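Local coordinates for hypothetical protein (Porphyromonas gingivalis W83, PDB 2P3P), which is of unknown function but belongs to the DUF3256 family and carries a magnesium-binding site, at residues R169-V172 against T173-L176; P126-E129 against D130-P134; A9-L12 against E13-F16; P25-T28 against M29-N33. All coordinates share one frame; numbering follows the deposited sequence. Where two conformers were deposited one is given.

Contact 1: R169-V172 against T173-L176; sequences RQTV and TETL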
ATOM      1  N   ARG A 169      -2.048   2.239   9.401  1.00  6.83           N
ATOM      2  CA  ARG A 169      -3.045   2.136  10.445  1.00  7.49           C
ATOM      3  C   ARG A 169      -3.200   0.653  10.764  1.00  8.57           C
ATOM      4  O   ARG A 169      -3.218  -0.180   9.841  1.00 10.02           O
ATOM      5  CB  ARG A 169      -4.391   2.738  10.020  1.00  7.62           C
ATOM      6  CG  ARG A 169      -5.056   2.070   8.851  1.00  9.80           C
ATOM      7  CD  ARG A 169      -6.339   2.760   8.368  1.00  9.48           C
ATOM      8  NE  ARG A 169      -6.111   4.151   7.953  1.00 12.00           N
ATOM      9  CZ  ARG A 169      -7.021   5.125   8.063  1.00 13.53           C
ATOM     10  NH1 ARG A 169      -8.230   4.881   8.540  1.00 15.96           N
ATOM     11  NH2 ARG A 169      -6.732   6.347   7.672  1.00 14.99           N
ATOM     12  N   GLN A 170      -3.222   0.322  12.053  1.00  8.57           N
ATOM     13  CA  GLN A 170      -3.610  -1.016  12.456  1.00  8.04           C
ATOM     14  C   GLN A 170      -5.092  -1.211  12.189  1.00  7.61           C
ATOM     15  O   GLN A 170      -5.921  -0.323  12.404  1.00  6.58           O
ATOM     16  CB  GLN A 170      -3.175  -1.384  13.903  1.00  7.59           C
ATOM     17  CG  GLN A 170      -3.744  -0.515  15.059  1.00  6.86           C
ATOM     18  CD  GLN A 170      -5.160  -0.897  15.440  1.00  6.64           C
ATOM     19  OE1 GLN A 170      -5.620  -1.982  15.106  1.00  5.89           O
ATOM     20  NE2 GLN A 170      -5.880   0.027  16.047  1.00  6.03           N
ATOM     21  N   THR A 171      -5.427  -2.382  11.676  1.00  8.14           N
ATOM     22  CA  THR A 171      -6.819  -2.710  11.425  1.00  8.73           C
ATOM     23  C   THR A 171      -7.247  -3.887  12.297  1.00  8.90           C
ATOM     24  O   THR A 171      -8.234  -4.549  11.974  1.00  9.03           O
ATOM     25  CB  THR A 171      -7.097  -2.975   9.938  1.00  8.59           C
ATOM     26  OG1 THR A 171      -6.212  -3.982   9.456  1.00 10.80           O
ATOM     27  CG2 THR A 171      -6.887  -1.724   9.060  1.00 10.34           C
ATOM     28  N   VAL A 172      -6.530  -4.124  13.401  1.00  9.26           N
ATOM     29  CA  VAL A 172      -6.914  -5.121  14.406  1.00  9.48           C
ATOM     30  C   VAL A 172      -8.208  -4.712  15.164  1.00  9.68           C
ATOM     31  O   VAL A 172      -9.089  -5.537  15.438  1.00 10.89           O
ATOM     32  CB  VAL A 172      -5.731  -5.369  15.433  1.00  9.32           C
ATOM     33  CG1 VAL A 172      -6.160  -6.292  16.556  1.00 10.51           C
ATOM     34  CG2 VAL A 172      -4.490  -5.916  14.734  1.00  7.65           C
ATOM     35  N   THR A 173      -8.291  -3.455  15.570  1.00 10.54           N
ATOM     36  CA  THR A 173      -9.414  -3.026  16.367  1.00 11.55           C
ATOM     37  C   THR A 173     -10.754  -3.390  15.740  1.00 12.43           C
ATOM     38  O   THR A 173     -11.633  -3.901  16.426  1.00 14.68           O
ATOM     39  CB  THR A 173      -9.392  -1.534  16.685  1.00 12.14           C
ATOM     40  OG1 THR A 173      -8.191  -1.209  17.386  1.00 10.93           O
ATOM     41  CG2 THR A 173     -10.637  -1.160  17.543  1.00  9.92           C
ATOM     42  N   GLU A 174     -10.905  -3.206  14.436  1.00 13.38           N
ATOM     43  CA  GLU A 174     -12.179  -3.588  13.781  1.00 13.62           C
ATOM     44  C   GLU A 174     -12.474  -5.095  13.801  1.00 13.60           C
ATOM     45  O   GLU A 174     -13.635  -5.487  13.735  1.00 14.72           O
ATOM     46  CB  GLU A 174     -12.260  -3.029  12.372  1.00 14.34           C
ATOM     47  CG  GLU A 174     -11.230  -3.546  11.419  1.00 16.09           C
ATOM     48  CD  GLU A 174     -11.110  -2.648  10.223  1.00 15.36           C
ATOM     49  OE1 GLU A 174     -10.408  -1.609  10.327  1.00 18.12           O
ATOM     50  OE2 GLU A 174     -11.767  -2.956   9.193  1.00 16.62           O
ATOM     51  N   THR A 175     -11.446  -5.923  13.985  1.00 13.96           N
ATOM     52  CA  THR A 175     -11.611  -7.382  14.083  1.00 13.41           C
ATOM     53  C   THR A 175     -12.166  -7.870  15.440  1.00 13.34           C
ATOM     54  O   THR A 175     -12.694  -8.978  15.532  1.00 12.21           O
ATOM     55  CB  THR A 175     -10.301  -8.136  13.733  1.00 14.09           C
ATOM     56  OG1 THR A 175      -9.308  -7.943  14.749  1.00 12.49           O
ATOM     57  CG2 THR A 175      -9.748  -7.689  12.358  1.00 11.18           C
ATOM     58  N   LEU A 176     -12.069  -7.035  16.479  1.00 13.61           N
ATOM     59  CA  LEU A 176     -12.406  -7.441  17.826  1.00 14.06           C
ATOM     60  C   LEU A 176     -13.916  -7.523  18.015  1.00 15.14           C
ATOM     61  O   LEU A 176     -14.655  -6.759  17.413  1.00 16.82           O
ATOM     62  CB  LEU A 176     -11.847  -6.436  18.836  1.00 13.38           C
ATOM     63  CG  LEU A 176     -10.342  -6.174  18.774  1.00 12.56           C
ATOM     64  CD1 LEU A 176      -9.952  -5.105  19.847  1.00 15.16           C
ATOM     65  CD2 LEU A 176      -9.592  -7.477  18.955  1.00 14.95           C
TER

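Contact 2: P126-E129 against D130-P134; sequences PRIE and DFFLP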
ATOM      1  N   PRO A 126       6.075  -1.897  11.292  1.00  9.82           N
ATOM      2  CA  PRO A 126       5.981  -1.685  12.739  1.00 10.57           C
ATOM      3  C   PRO A 126       5.366  -2.873  13.465  1.00 10.68           C
ATOM      4  O   PRO A 126       4.695  -3.685  12.821  1.00 12.18           O
ATOM      5  CB  PRO A 126       5.082  -0.455  12.872  1.00 10.75           C
ATOM      6  CG  PRO A 126       4.377  -0.295  11.598  1.00  9.37           C
ATOM      7  CD  PRO A 126       5.211  -0.980  10.520  1.00  9.91           C
ATOM      8  N   ARG A 127       5.708  -3.007  14.751  1.00 10.77           N
ATOM      9  CA  ARG A 127       5.095  -3.976  15.662  1.00 10.94           C
ATOM     10  C   ARG A 127       3.768  -3.419  16.122  1.00  9.19           C
ATOM     11  O   ARG A 127       3.562  -2.194  16.110  1.00  8.21           O
ATOM     12  CB  ARG A 127       5.973  -4.236  16.896  1.00 10.64           C
ATOM     13  CG  ARG A 127       7.331  -4.859  16.587  1.00 12.73           C
ATOM     14  CD  ARG A 127       8.251  -4.943  17.810  1.00 15.49           C
ATOM     15  NE  ARG A 127       7.586  -5.531  18.976  1.00 20.02           N
ATOM     16  CZ  ARG A 127       8.203  -6.067  20.025  1.00 21.37           C
ATOM     17  NH1 ARG A 127       7.483  -6.555  21.017  1.00 22.27           N
ATOM     18  NH2 ARG A 127       9.529  -6.139  20.079  1.00 23.35           N
ATOM     19  N   ILE A 128       2.884  -4.299  16.583  1.00  9.21           N
ATOM     20  CA  ILE A 128       1.590  -3.812  17.034  1.00  9.45           C
ATOM     21  C   ILE A 128       1.777  -2.860  18.232  1.00  9.26           C
ATOM     22  O   ILE A 128       0.943  -1.977  18.462  1.00  8.70           O
ATOM     23  CB  ILE A 128       0.601  -4.961  17.356  1.00 10.33           C
ATOM     24  CG1 ILE A 128      -0.827  -4.436  17.505  1.00 11.06           C
ATOM     25  CG2 ILE A 128       1.022  -5.723  18.654  1.00  7.55           C
ATOM     26  CD1 ILE A 128      -1.397  -3.706  16.290  1.00  8.79           C
ATOM     27  N   GLU A 129       2.863  -3.012  19.007  1.00  9.38           N
ATOM     28  CA  GLU A 129       3.040  -2.176  20.192  1.00  9.12           C
ATOM     29  C   GLU A 129       3.270  -0.717  19.850  1.00  9.11           C
ATOM     30  O   GLU A 129       3.053   0.164  20.703  1.00  8.36           O
ATOM     31  CB  GLU A 129       4.165  -2.687  21.135  1.00  9.16           C
ATOM     32  CG  GLU A 129       5.605  -2.570  20.576  1.00  9.71           C
ATOM     33  CD  GLU A 129       6.690  -2.867  21.608  1.00  9.35           C
ATOM     34  OE1 GLU A 129       6.385  -3.124  22.819  1.00  7.70           O
ATOM     35  OE2 GLU A 129       7.871  -2.819  21.201  1.00 10.43           O
ATOM     36  N   ASP A 130       3.741  -0.477  18.626  1.00  9.47           N
ATOM     37  CA  ASP A 130       3.870   0.890  18.102  1.00  9.29           C
ATOM     38  C   ASP A 130       2.555   1.663  18.051  1.00  9.02           C
ATOM     39  O   ASP A 130       2.578   2.893  17.916  1.00  9.37           O
ATOM     40  CB  ASP A 130       4.549   0.873  16.745  1.00  8.60           C
ATOM     41  CG  ASP A 130       5.957   0.305  16.825  1.00 13.21           C
ATOM     42  OD1 ASP A 130       6.621   0.474  17.869  1.00 14.13           O
ATOM     43  OD2 ASP A 130       6.383  -0.305  15.843  1.00 19.15           O
ATOM     44  N   PHE A 131       1.436   0.954  18.171  1.00  7.70           N
ATOM     45  CA  PHE A 131       0.106   1.552  18.059  1.00  8.85           C
ATOM     46  C   PHE A 131      -0.526   1.645  19.453  1.00  9.25           C
ATOM     47  O   PHE A 131      -1.725   1.975  19.601  1.00  8.74           O
ATOM     48  CB  PHE A 131      -0.784   0.703  17.136  1.00  9.23           C
ATOM     49  CG  PHE A 131      -0.349   0.690  15.711  1.00  8.39           C
ATOM     50  CD1 PHE A 131      -0.822   1.656  14.814  1.00 11.19           C
ATOM     51  CD2 PHE A 131       0.562  -0.244  15.252  1.00 10.71           C
ATOM     52  CE1 PHE A 131      -0.414   1.671  13.497  1.00  5.41           C
ATOM     53  CE2 PHE A 131       0.988  -0.216  13.925  1.00  6.06           C
ATOM     54  CZ  PHE A 131       0.484   0.753  13.054  1.00  7.27           C
ATOM     55  N   PHE A 132       0.285   1.391  20.488  1.00  8.27           N
ATOM     56  CA  PHE A 132      -0.249   1.461  21.840  1.00  8.14           C
ATOM     57  C   PHE A 132      -0.316   2.902  22.342  1.00  7.48           C
ATOM     58  O   PHE A 132       0.552   3.737  22.033  1.00  8.72           O
ATOM     59  CB  PHE A 132       0.576   0.614  22.826  1.00  7.71           C
ATOM     60  CG  PHE A 132       0.466  -0.883  22.642  1.00  6.99           C
ATOM     61  CD1 PHE A 132      -0.404  -1.483  21.699  1.00  8.88           C
ATOM     62  CD2 PHE A 132       1.242  -1.699  23.434  1.00 10.20           C
ATOM     63  CE1 PHE A 132      -0.459  -2.861  21.570  1.00 10.89           C
ATOM     64  CE2 PHE A 132       1.204  -3.082  23.308  1.00  9.11           C
ATOM     65  CZ  PHE A 132       0.353  -3.663  22.381  1.00 11.79           C
ATOM     66  N   LEU A 133      -1.348   3.188  23.142  1.00  7.71           N
ATOM     67  CA  LEU A 133      -1.499   4.467  23.836  1.00  9.13           C
ATOM     68  C   LEU A 133      -0.451   4.608  24.924  1.00  9.12           C
ATOM     69  O   LEU A 133       0.189   3.608  25.316  1.00  9.20           O
ATOM     70  CB  LEU A 133      -2.885   4.544  24.505  1.00  9.67           C
ATOM     71  CG  LEU A 133      -4.021   4.742  23.531  1.00  9.52           C
ATOM     72  CD1 LEU A 133      -5.362   4.481  24.216  1.00 12.30           C
ATOM     73  CD2 LEU A 133      -3.922   6.128  22.880  1.00  8.06           C
ATOM     74  N   PRO A 134      -0.227   5.839  25.401  1.00 10.55           N
ATOM     75  CA  PRO A 134       0.698   6.019  26.522  1.00 10.52           C
ATOM     76  C   PRO A 134       0.336   5.187  27.745  1.00 11.12           C
ATOM     77  O   PRO A 134      -0.854   4.887  27.976  1.00 11.40           O
ATOM     78  CB  PRO A 134       0.622   7.528  26.815  1.00 10.93           C
ATOM     79  CG  PRO A 134       0.158   8.145  25.534  1.00 11.29           C
ATOM     80  CD  PRO A 134      -0.732   7.125  24.891  1.00 10.25           C
TER
HETATM   81  O   HOH W   1       8.660  -1.184  19.407  1.00 50.85           O

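Contact 3: A9-L12 against E13-F16; sequences AGEL and ERCF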
ATOM      1  N   ALA A   9       6.405  11.284 -21.993  1.00 14.45           N
ATOM      2  CA  ALA A   9       6.010  10.402 -20.856  1.00 12.98           C
ATOM      3  C   ALA A   9       7.004  10.551 -19.701  1.00 13.33           C
ATOM      4  O   ALA A   9       8.256  10.577 -19.912  1.00 13.78           O
ATOM      5  CB  ALA A   9       5.952   8.939 -21.314  1.00 13.60           C
ATOM      6  N   GLY A  10       6.460  10.644 -18.497  1.00 11.85           N
ATOM      7  CA  GLY A  10       7.211  10.618 -17.265  1.00 11.26           C
ATOM      8  C   GLY A  10       7.712   9.232 -16.981  1.00 10.21           C
ATOM      9  O   GLY A  10       7.363   8.283 -17.679  1.00  8.14           O
ATOM     10  N   GLU A  11       8.474   9.103 -15.899  1.00  9.00           N
ATOM     11  CA  GLU A  11       9.108   7.833 -15.595  1.00  8.36           C
ATOM     12  C   GLU A  11       8.108   6.750 -15.160  1.00  7.40           C
ATOM     13  O   GLU A  11       8.257   5.578 -15.551  1.00  6.83           O
ATOM     14  CB  GLU A  11      10.181   8.037 -14.533  1.00  8.29           C
ATOM     15  CG  GLU A  11      10.976   6.816 -14.277  1.00  8.10           C
ATOM     16  CD  GLU A  11      12.152   7.056 -13.411  1.00 10.11           C
ATOM     17  OE1 GLU A  11      12.125   7.999 -12.560  1.00 12.13           O
ATOM     18  OE2 GLU A  11      13.109   6.287 -13.551  1.00 12.65           O
ATOM     19  N   LEU A  12       7.073   7.133 -14.411  1.00  7.99           N
ATOM     20  CA  LEU A  12       6.099   6.145 -13.932  1.00  7.68           C
ATOM     21  C   LEU A  12       5.352   5.568 -15.129  1.00  8.34           C
ATOM     22  O   LEU A  12       5.170   4.342 -15.211  1.00  8.84           O
ATOM     23  CB  LEU A  12       5.130   6.736 -12.909  1.00  7.94           C
ATOM     24  CG  LEU A  12       4.073   5.747 -12.398  1.00  7.27           C
ATOM     25  CD1 LEU A  12       4.783   4.599 -11.668  1.00  8.59           C
ATOM     26  CD2 LEU A  12       3.063   6.487 -11.482  1.00  8.65           C
ATOM     27  N   GLU A  13       4.938   6.451 -16.044  1.00  8.10           N
ATOM     28  CA  GLU A  13       4.281   6.032 -17.303  1.00  8.55           C
ATOM     29  C   GLU A  13       5.139   5.044 -18.107  1.00  8.28           C
ATOM     30  O   GLU A  13       4.661   3.992 -18.547  1.00  8.94           O
ATOM     31  CB  GLU A  13       3.931   7.228 -18.158  1.00  8.00           C
ATOM     32  CG  GLU A  13       3.626   6.871 -19.609  1.00  8.61           C
ATOM     33  CD  GLU A  13       2.985   7.964 -20.430  1.00  7.42           C
ATOM     34  OE1 GLU A  13       2.796   9.096 -19.959  1.00 10.35           O
ATOM     35  OE2 GLU A  13       2.656   7.676 -21.615  1.00  8.37           O
ATOM     36  N   ARG A  14       6.424   5.372 -18.259  0.50  8.45           N
ATOM     37  CA  ARG A  14       7.367   4.477 -18.941  0.50  8.77           C
ATOM     38  C   ARG A  14       7.406   3.099 -18.301  0.50  8.28           C
ATOM     39  O   ARG A  14       7.300   2.081 -18.975  0.50  7.42           O
ATOM     40  CB  ARG A  14       8.772   5.065 -18.921  0.50  8.46           C
ATOM     41  CG  ARG A  14       8.872   6.435 -19.577  0.50  9.41           C
ATOM     42  CD  ARG A  14      10.231   6.634 -20.223  0.50  9.32           C
ATOM     43  NE  ARG A  14      11.310   6.768 -19.245  0.50 11.30           N
ATOM     44  CZ  ARG A  14      11.575   7.875 -18.545  0.50 12.45           C
ATOM     45  NH1 ARG A  14      10.824   8.970 -18.684  0.50 13.01           N
ATOM     46  NH2 ARG A  14      12.592   7.879 -17.682  0.50 12.97           N
ATOM     47  N   CYS A  15       7.555   3.072 -16.985  1.00  9.13           N
ATOM     48  CA  CYS A  15       7.655   1.800 -16.237  1.00  8.35           C
ATOM     49  C   CYS A  15       6.377   0.989 -16.323  1.00  9.17           C
ATOM     50  O   CYS A  15       6.421  -0.238 -16.513  1.00  7.99           O
ATOM     51  CB  CYS A  15       8.033   2.087 -14.779  1.00  8.38           C
ATOM     52  SG  CYS A  15       9.648   2.794 -14.576  1.00 10.68           S
ATOM     53  N   PHE A  16       5.244   1.673 -16.191  1.00  8.54           N
ATOM     54  CA  PHE A  16       3.936   1.036 -16.303  1.00  8.94           C
ATOM     55  C   PHE A  16       3.720   0.388 -17.660  1.00  7.73           C
ATOM     56  O   PHE A  16       3.195  -0.745 -17.778  1.00  9.28           O
ATOM     57  CB  PHE A  16       2.829   2.061 -16.078  1.00  8.30           C
ATOM     58  CG  PHE A  16       1.475   1.464 -15.981  1.00  9.00           C
ATOM     59  CD1 PHE A  16       1.176   0.579 -14.980  1.00  8.14           C
ATOM     60  CD2 PHE A  16       0.456   1.852 -16.857  1.00  8.04           C
ATOM     61  CE1 PHE A  16      -0.097   0.047 -14.846  1.00  8.60           C
ATOM     62  CE2 PHE A  16      -0.820   1.332 -16.715  1.00  5.96           C
ATOM     63  CZ  PHE A  16      -1.089   0.416 -15.724  1.00  9.30           C
TER
HETATM   64  O   HOH W   2       3.585  10.711 -17.986  1.00 16.68           O

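Contact 4: P25-T28 against M29-N33; sequences PIVT and MEERN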
ATOM      1  N   PRO A  25      -0.449  -9.476 -13.504  1.00 11.55           N
ATOM      2  CA  PRO A  25      -1.401  -9.974 -14.492  1.00 11.09           C
ATOM      3  C   PRO A  25      -2.868  -9.727 -14.174  1.00 12.58           C
ATOM      4  O   PRO A  25      -3.696 -10.663 -14.174  1.00 11.38           O
ATOM      5  CB  PRO A  25      -1.081 -11.459 -14.528  1.00 11.25           C
ATOM      6  CG  PRO A  25      -0.706 -11.787 -13.152  1.00  8.73           C
ATOM      7  CD  PRO A  25       0.034 -10.570 -12.641  1.00 12.14           C
ATOM      8  N   ILE A  26      -3.150  -8.459 -13.855  1.00 13.46           N
ATOM      9  CA  ILE A  26      -4.484  -7.950 -13.597  1.00 13.81           C
ATOM     10  C   ILE A  26      -5.247  -7.734 -14.889  1.00 12.22           C
ATOM     11  O   ILE A  26      -6.467  -7.965 -14.960  1.00 12.31           O
ATOM     12  CB  ILE A  26      -4.382  -6.611 -12.784  1.00 13.25           C
ATOM     13  CG1 ILE A  26      -3.678  -6.887 -11.463  1.00 15.42           C
ATOM     14  CG2 ILE A  26      -5.757  -5.958 -12.582  1.00 15.51           C
ATOM     15  CD1 ILE A  26      -4.143  -8.091 -10.800  1.00 13.25           C
ATOM     16  N   VAL A  27      -4.516  -7.248 -15.884  1.00 12.02           N
ATOM     17  CA  VAL A  27      -4.986  -7.119 -17.258  1.00 11.34           C
ATOM     18  C   VAL A  27      -3.889  -7.682 -18.135  1.00 10.99           C
ATOM     19  O   VAL A  27      -2.731  -7.822 -17.689  1.00 11.13           O
ATOM     20  CB  VAL A  27      -5.282  -5.630 -17.692  1.00 11.31           C
ATOM     21  CG1 VAL A  27      -6.489  -5.021 -16.943  1.00 10.69           C
ATOM     22  CG2 VAL A  27      -4.037  -4.718 -17.567  1.00 11.92           C
ATOM     23  N   THR A  28      -4.201  -7.976 -19.384  1.00 11.01           N
ATOM     24  CA  THR A  28      -3.159  -8.468 -20.307  1.00 11.73           C
ATOM     25  C   THR A  28      -2.259  -7.325 -20.721  1.00 12.52           C
ATOM     26  O   THR A  28      -2.611  -6.156 -20.540  1.00 13.58           O
ATOM     27  CB  THR A  28      -3.759  -9.113 -21.582  1.00 11.77           C
ATOM     28  OG1 THR A  28      -4.547  -8.136 -22.257  1.00 11.80           O
ATOM     29  CG2 THR A  28      -4.623 -10.327 -21.249  1.00 10.32           C
HETATM   30  N   MSE A  29      -1.123  -7.649 -21.342  1.00 13.41           N
HETATM   31  CA  MSE A  29      -0.187  -6.614 -21.807  1.00 13.80           C
HETATM   32  C   MSE A  29      -0.893  -5.717 -22.837  1.00 14.45           C
HETATM   33  O   MSE A  29      -0.800  -4.486 -22.805  1.00 15.22           O
HETATM   34  CB  MSE A  29       1.056  -7.266 -22.424  1.00 13.65           C
HETATM   35  CG  MSE A  29       2.025  -6.298 -23.069  1.00 13.19           C
HETATM   36 SE   MSE A  29       2.804  -5.124 -21.704  0.80 19.37          SE
HETATM   37  CE  MSE A  29       4.416  -6.101 -21.308  1.00 14.37           C
ATOM     38  N   GLU A  30      -1.619  -6.367 -23.726  1.00 14.14           N
ATOM     39  CA  GLU A  30      -2.362  -5.688 -24.772  1.00 14.81           C
ATOM     40  C   GLU A  30      -3.498  -4.805 -24.236  1.00 13.64           C
ATOM     41  O   GLU A  30      -3.651  -3.694 -24.695  1.00 14.24           O
ATOM     42  CB  GLU A  30      -2.865  -6.713 -25.802  1.00 14.97           C
ATOM     43  CG  GLU A  30      -1.736  -7.544 -26.409  1.00 17.30           C
ATOM     44  CD  GLU A  30      -1.631  -8.959 -25.826  1.00 19.79           C
ATOM     45  OE1 GLU A  30      -1.696  -9.124 -24.569  1.00 20.11           O
ATOM     46  OE2 GLU A  30      -1.482  -9.890 -26.652  1.00 21.15           O
ATOM     47  N   GLU A  31      -4.283  -5.288 -23.275  1.00 13.08           N
ATOM     48  CA  GLU A  31      -5.250  -4.441 -22.593  1.00 13.58           C
ATOM     49  C   GLU A  31      -4.581  -3.204 -21.948  1.00 13.00           C
ATOM     50  O   GLU A  31      -5.073  -2.081 -22.049  1.00 10.97           O
ATOM     51  CB  GLU A  31      -6.016  -5.249 -21.523  1.00 13.15           C
ATOM     52  CG  GLU A  31      -7.024  -6.237 -22.128  1.00 13.72           C
ATOM     53  CD  GLU A  31      -7.606  -7.161 -21.102  1.00 13.40           C
ATOM     54  OE1 GLU A  31      -6.961  -7.391 -20.063  1.00 13.10           O
ATOM     55  OE2 GLU A  31      -8.728  -7.624 -21.311  1.00 12.89           O
ATOM     56  N   ARG A  32      -3.483  -3.428 -21.234  1.00 13.10           N
ATOM     57  CA  ARG A  32      -2.737  -2.338 -20.618  1.00 14.03           C
ATOM     58  C   ARG A  32      -2.218  -1.305 -21.621  1.00 14.34           C
ATOM     59  O   ARG A  32      -2.412  -0.087 -21.446  1.00 15.09           O
ATOM     60  CB  ARG A  32      -1.566  -2.887 -19.812  1.00 12.83           C
ATOM     61  CG  ARG A  32      -0.749  -1.814 -19.107  1.00 15.06           C
ATOM     62  CD  ARG A  32      -0.095  -2.254 -17.792  1.00 15.26           C
ATOM     63  NE  ARG A  32       0.360  -3.647 -17.800  1.00 15.71           N
ATOM     64  CZ  ARG A  32       1.532  -4.090 -18.239  1.00 13.71           C
ATOM     65  NH1 ARG A  32       2.445  -3.258 -18.755  1.00 14.02           N
ATOM     66  NH2 ARG A  32       1.779  -5.401 -18.184  1.00 15.23           N
ATOM     67  N   ASN A  33      -1.562  -1.776 -22.667  0.50 13.83           N
ATOM     68  CA  ASN A  33      -0.977  -0.844 -23.610  0.50 13.67           C
ATOM     69  C   ASN A  33      -2.071  -0.195 -24.481  0.50 13.61           C
ATOM     70  O   ASN A  33      -1.912   0.944 -24.906  0.50 13.99           O
ATOM     71  CB  ASN A  33       0.214  -1.467 -24.362  0.50 13.51           C
ATOM     72  CG  ASN A  33       1.559  -1.124 -23.693  0.50 11.02           C
ATOM     73  OD1 ASN A  33       1.883  -1.629 -22.600  0.50  3.72           O
ATOM     74  ND2 ASN A  33       2.300  -0.203 -24.312  0.50  5.53           N
TER
HETATM   75  O   HOH W   3      -0.593  -6.364 -16.725  1.00 13.19           O

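Contact 1: R169-V172 against T173-L176
The side-chain amide of Gln170 grips Thr173 twice. Gln170 OE1 accepts from Thr173 N at 3.1 Å, in the carbonyl plane and on a lone pair, with an N-H...O angle of 159°. Gln170 NE2 gives to Thr173 OG1 at 2.9 Å, the hydroxyl lying 18° out of the amide plane. CG of Gln170 lies between the backbone N and the carbonyl carbon (chi1 61°) and the chain bends again at the next bond, which brings the amide back to Thr173. NE2 also gives to Ser189 O. The other tight point, Val172 O, accepts from Thr175 OG1 at 2.5 Å, a short bond on a lone pair, and from Thr175 N at 2.8 Å, above the carbonyl plane. These bonds belong to the turn by which the chain leaves strand 165-170: two overlapping type I turns, the second closed by Leu176 N to Thr173 O. Packing is looser between Val172 CG1 and Leu176 CD2, 4.4 Å apart. Toward solvent, exposed Glu174 lies beside Thr171. Glu174 OE1 stays 3.6 Å from Thr171 CB, while the Thr171 hydroxyl bonds to Ala103 O. Glu174 CG and Thr175 CG2 cover Thr171 O, a buried acceptor without a polar partner.

Contact 2: P126-E129 against D130-P134
The ring of Phe132 lies flat on the backbone of Glu129. Glu129 CA sits 3.5 Å from the ring centroid and only 2° off the ring normal, a CH-pi contact, and Glu129 CB meets CE2 over the same face. Ile128 comes next. Ile128 CG2 touches Phe132 CZ at 4.3 Å. Ile128 CD1 touches Phe131 CD2, the two side chains crossing at about a right angle. Pro126 CG approaches Phe131 CE2 obliquely at 4.1 Å. The edge of the Phe131 ring is turned to Ile128 O. Residues 128-131 form a short 3-10 helix, with bonds from Phe131 N to Ile128 O and from Phe132 N to Glu129 O. One residue earlier, Arg127 and Asp130 bond both ways. Asp130 N gives to Arg127 O, and Arg127 N gives to Asp130 OD2 at 3.0 Å from above the carboxylate plane. Asp130 CG lies beside its backbone N (chi1 -62°), which turns the carboxylate back to Arg127 N. On the polar edge a water donates to Glu129 OE2 at 2.6 Å and to Asp130 OD1 at 3.0 Å. Glu129 OE2 also stands over the guanidinium of Arg127, a purely electrostatic pairing, and Glu129 OE1 forms a salt bridge with Arg138. The turn follows strand 116-117. Pro126 and Phe131 pack on strands 155-159, 165-170 and 193-197, and Phe132 meets Phe187 edge-to-face.

Contact 3: A9-L12 against E13-F16
Glu13 OE1 is held by two donors. A water gives to Glu13 OE1 at 2.7 Å, and the backbone N of Leu42 gives a second bond. The same water accepts from Gly10 N at 2.9 Å, so it bridges the N-cap residue to the first turn of helix 11-18. Gly10 has no side chain to complete a capping box, and water carries the link from its N to Glu13. The carboxylate is carried back along the helix start by an extended chain, with CG anti to the backbone N (chi1 164°). Ala9 CB makes an unusually tight contact with Glu13 CD. Regular helical bonds follow. Arg14 N gives to Gly10 O, Cys15 N to Glu11 O, and Phe16 N to Leu12 O at 2.8 Å. Arg14 is modelled in two conformers. In the one described, Arg14 NH1 reaches Ala9 O at 3.3 Å, a long and tentative bond, and Glu11 CA sits over one guanidinium face. Glu11 OE2 stays 4.5 Å from Arg14 NH2, beyond a salt bridge, so at most a weak attraction of charges. Glu11 OE1 bonds to Ser90 OG. Two acidic side chains, Glu11 and Glu13, lie in the first turn, where the helix dipole would probably favour their negative charge.

Contact 4: P25-T28 against M29-N33
Thr28 and Glu31 exchange two hydrogen bonds that form a capping box at the start of helix 29-39. Thr28 OG1, at the N-cap, accepts from Glu31 N at 3.0 Å. OG1 lies between the backbone N and the carbonyl carbon (chi1 60°), which turns the hydroxyl back over the first turn. In return Glu31 OE1 accepts from Thr28 N at 2.9 Å, with a nearly straight angle of 169°. The oxygen is met on its anti side, 27° out of the carboxylate plane. Two amides of the helix start are satisfied in this way. The regular helix bond from Arg32 N to Thr28 O continues the pattern.

One water bridge joins the preceding loop to the helix. The water donates to Val27 O at 2.8 Å and accepts from Arg32 NH2 at 2.9 Å, lying at the guanidinium edge in its plane. Arg32 NH2 also bonds to Met19 O.

The apolar contact comes from Val27. Val27 CG2 meets the aliphatic Arg32 CB at 3.8 Å, the two side chains crossing at about a right angle. Separately, Val27 CB lies 3.4 Å from Glu31 OE1, a carbon beside a charged oxygen.

Ser53 OG and Ser54 N hold the Glu31 carboxylate. Glu21 OE1 accepts from Met29 N, the next amide of the helix start. Val27 packs on strands 47-52 and 58-64, and Glu31 on strand 47-52, so the helix start is joined to the edge of the seven-stranded sheet.

Overall arrangement
The contacts form two pairs on opposite sides of the chain's centre. Contacts 3 and 4 sit at the starts of successive helices, their centres about 15 Å apart. Arg32 NH1 comes within 2.8 Å of Phe16 O, a weak bond between them. Contacts 1 and 2 lie about 12 Å apart, centre to centre, at the four-stranded sheet. Gln170 N meets Phe131 CE1 at 3.4 Å, and Ile128 CD1 packs on Gln170 and Val172. Between the pairs, contacts 1 and 4 come nearest, their nearest atoms about 21 Å apart. Contact 1 is nearest the magnesium site: the Leu176 side chain lies about 4 Å from that of Ser149, and that of Ile128 about 10 Å. No magnesium is bound to this chain in the model.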